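Sterol regulatory element-binding protein cleavage-activating protein (Schizosaccharomyces pombe, PDB 4YHC) escorts the membrane-bound transcription factor precursor sre1 for processing when sterol or oxygen is low, its WD40 domain being the part crystallised here. Local coordinates at residues T267-S273 against S286-T292. The protein carries 9 engineered substitutions. Residues are numbered along the deposited sequence; the frame is centred on the assembly and turned at random.
Sequences TFSVGVS and SISFCFT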
loop_
_atom_site.group_PDB
_atom_site.type_symbol
_atom_site.label_atom_id
_atom_site.label_comp_id
_atom_site.label_asym_id
_atom_site.label_seq_id
_atom_site.Cartn_x
_atom_site.Cartn_y
_atom_site.Cartn_z
ATOM N N THR A 267 -10.208 6.689 -1.150
ATOM C CA THR A 267 -9.113 7.349 -0.436
ATOM C C THR A 267 -8.732 6.712 0.889
ATOM O O THR A 267 -7.959 7.321 1.607
ATOM C CB THR A 267 -9.457 8.814 -0.159
ATOM O OG1 THR A 267 -10.610 8.858 0.739
ATOM C CG2 THR A 267 -9.821 9.517 -1.526
ATOM N N PHE A 268 -9.277 5.539 1.185
ATOM C CA PHE A 268 -9.188 4.889 2.452
ATOM C C PHE A 268 -8.043 3.835 2.518
ATOM O O PHE A 268 -7.928 2.995 1.644
ATOM C CB PHE A 268 -10.526 4.202 2.726
ATOM C CG PHE A 268 -10.628 3.513 4.083
ATOM C CD1 PHE A 268 -10.946 4.215 5.224
ATOM C CD2 PHE A 268 -10.497 2.155 4.199
ATOM C CE1 PHE A 268 -11.085 3.594 6.448
ATOM C CE2 PHE A 268 -10.575 1.510 5.420
ATOM C CZ PHE A 268 -10.872 2.229 6.559
ATOM N N SER A 269 -7.253 3.850 3.568
ATOM C CA SER A 269 -6.321 2.749 3.803
ATOM C C SER A 269 -6.232 2.455 5.291
ATOM O O SER A 269 -6.755 3.243 6.147
ATOM C CB SER A 269 -4.958 3.029 3.170
ATOM O OG SER A 269 -4.430 4.150 3.757
ATOM N N VAL A 270 -5.603 1.308 5.603
ATOM C CA VAL A 270 -5.505 0.850 6.986
ATOM C C VAL A 270 -4.115 0.410 7.284
ATOM O O VAL A 270 -3.514 -0.240 6.471
ATOM C CB VAL A 270 -6.441 -0.335 7.263
ATOM C CG1 VAL A 270 -6.382 -0.820 8.745
ATOM C CG2 VAL A 270 -7.834 0.017 6.840
ATOM N N GLY A 271 -3.604 0.708 8.439
ATOM C CA GLY A 271 -2.384 -0.042 8.888
ATOM C C GLY A 271 -2.629 -0.564 10.295
ATOM O O GLY A 271 -3.393 0.058 11.058
ATOM N N VAL A 272 -2.036 -1.702 10.632
ATOM C CA VAL A 272 -2.071 -2.252 11.987
ATOM C C VAL A 272 -0.636 -2.556 12.502
ATOM O O VAL A 272 0.315 -2.835 11.720
ATOM C CB VAL A 272 -2.977 -3.494 12.079
ATOM C CG1 VAL A 272 -4.429 -3.201 11.680
ATOM C CG2 VAL A 272 -2.441 -4.596 11.183
ATOM N N SER A 273 -0.458 -2.446 13.816
ATOM C CA SER A 273 0.843 -2.539 14.422
ATOM C C SER A 273 1.091 -3.809 15.203
ATOM O O SER A 273 0.180 -4.404 15.760
ATOM C CB SER A 273 1.149 -1.310 15.261
ATOM O OG SER A 273 0.455 -1.352 16.504
ATOM N N SER A 286 -2.530 -1.905 17.732
ATOM C CA SER A 286 -3.242 -0.648 17.285
ATOM C C SER A 286 -3.746 -0.758 15.884
ATOM O O SER A 286 -3.270 -1.639 15.138
ATOM C CB SER A 286 -2.426 0.624 17.404
ATOM O OG SER A 286 -1.296 0.673 16.543
ATOM N N ILE A 287 -4.750 0.067 15.539
ATOM C CA ILE A 287 -5.265 0.108 14.173
ATOM C C ILE A 287 -5.290 1.573 13.803
ATOM O O ILE A 287 -5.750 2.407 14.623
ATOM C CB ILE A 287 -6.696 -0.423 14.105
ATOM C CG1 ILE A 287 -6.821 -1.746 14.820
ATOM C CG2 ILE A 287 -7.184 -0.521 12.651
ATOM C CD1 ILE A 287 -8.255 -2.269 14.894
ATOM N N SER A 288 -4.921 1.887 12.568
ATOM C CA SER A 288 -4.915 3.278 12.057
ATOM C C SER A 288 -5.601 3.280 10.732
ATOM O O SER A 288 -5.347 2.372 9.856
ATOM C CB SER A 288 -3.531 3.797 11.822
ATOM O OG SER A 288 -2.742 3.865 12.974
ATOM N N PHE A 289 -6.449 4.298 10.543
ATOM C CA PHE A 289 -7.147 4.533 9.257
ATOM C C PHE A 289 -6.649 5.857 8.711
ATOM O O PHE A 289 -6.423 6.799 9.501
ATOM C CB PHE A 289 -8.671 4.681 9.388
ATOM C CG PHE A 289 -9.378 3.524 9.956
ATOM C CD1 PHE A 289 -8.993 2.212 9.655
ATOM C CD2 PHE A 289 -10.472 3.692 10.748
ATOM C CE1 PHE A 289 -9.669 1.113 10.175
ATOM C CE2 PHE A 289 -11.155 2.594 11.256
ATOM C CZ PHE A 289 -10.711 1.288 11.002
ATOM N N CYS A 290 -6.552 5.944 7.396
ATOM C CA CYS A 290 -6.266 7.164 6.675
ATOM C C CYS A 290 -7.328 7.312 5.636
ATOM O O CYS A 290 -7.647 6.381 4.930
ATOM C CB CYS A 290 -4.893 7.099 5.965
ATOM S SG CYS A 290 -4.498 8.596 5.024
ATOM N N PHE A 291 -7.853 8.514 5.508
ATOM C CA PHE A 291 -8.873 8.828 4.463
ATOM C C PHE A 291 -8.975 10.344 4.204
ATOM O O PHE A 291 -8.402 11.146 4.947
ATOM C CB PHE A 291 -10.231 8.199 4.819
ATOM C CG PHE A 291 -10.827 8.754 6.059
ATOM C CD1 PHE A 291 -10.571 8.202 7.292
ATOM C CD2 PHE A 291 -11.641 9.881 5.980
ATOM C CE1 PHE A 291 -11.161 8.727 8.430
ATOM C CE2 PHE A 291 -12.212 10.419 7.096
ATOM C CZ PHE A 291 -11.971 9.858 8.330
ATOM N N THR A 292 -9.615 10.682 3.094
ATOM C CA THR A 292 -10.018 12.049 2.787
ATOM C C THR A 292 -11.464 12.222 3.099
ATOM O O THR A 292 -12.324 11.435 2.724
ATOM C CB THR A 292 -9.741 12.375 1.328
ATOM O OG1 THR A 292 -8.338 12.187 1.123
ATOM C CG2 THR A 292 -10.106 13.862 0.967
HETATM O O HOH W 1 -6.592 9.927 1.804
#
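Ser269 and Cys290 trade two backbone hydrogen bonds, as do Gly271 and Ser288, and these rungs set the register of an antiparallel beta hairpin, strands 269-278 and 281-292, in one blade of the WD40 propeller. Over 269-273 and 286-292 the axes come within 4.8 Å at their closest, their N-to-C directions 161° apart. Gly271 N reaches Ser288 O at 2.8 Å, and the return bond from Ser288 N meets Gly271 O almost head-on.

Val270, Val272, Ile287 and Phe289 share one face of the sheet. Ile287 CG2 sits 4.0 Å from both Val270 CG1 and Val272 CG1, while Val270 CG2 rests beside Phe289 CD1. Just before its strand, Phe268 has CG anti to the backbone N (chi1 -177°), which carries the ring across to the partner strand: CZ lies over one face of the Phe289 ring, toward its rim, 3.6 Å from Phe289 CD1, with the planes oblique at 44°. Phe258 meets Phe289 edge-to-face, and Tyr228 of strand 226-230 packs on Phe268 and Val270, joining the hairpin to the preceding blade.

Beyond the last backbone rung, Thr292 N donates to Thr267 OG1 at 3.1 Å, and OG1 is also hydrogen-bonded to Lys264 O. A valine at Thr267 would probably leave Thr292 N without this acceptor and Lys264 O without its hydroxyl partner, weakening the closure of this end. A water adds a second link there, donating to Thr267 O and hydrogen-bonding Thr292 OG1. At the other end, the hydroxyls of Ser273 and Ser286 hydrogen-bond directly, OG to OG, at 2.7 Å.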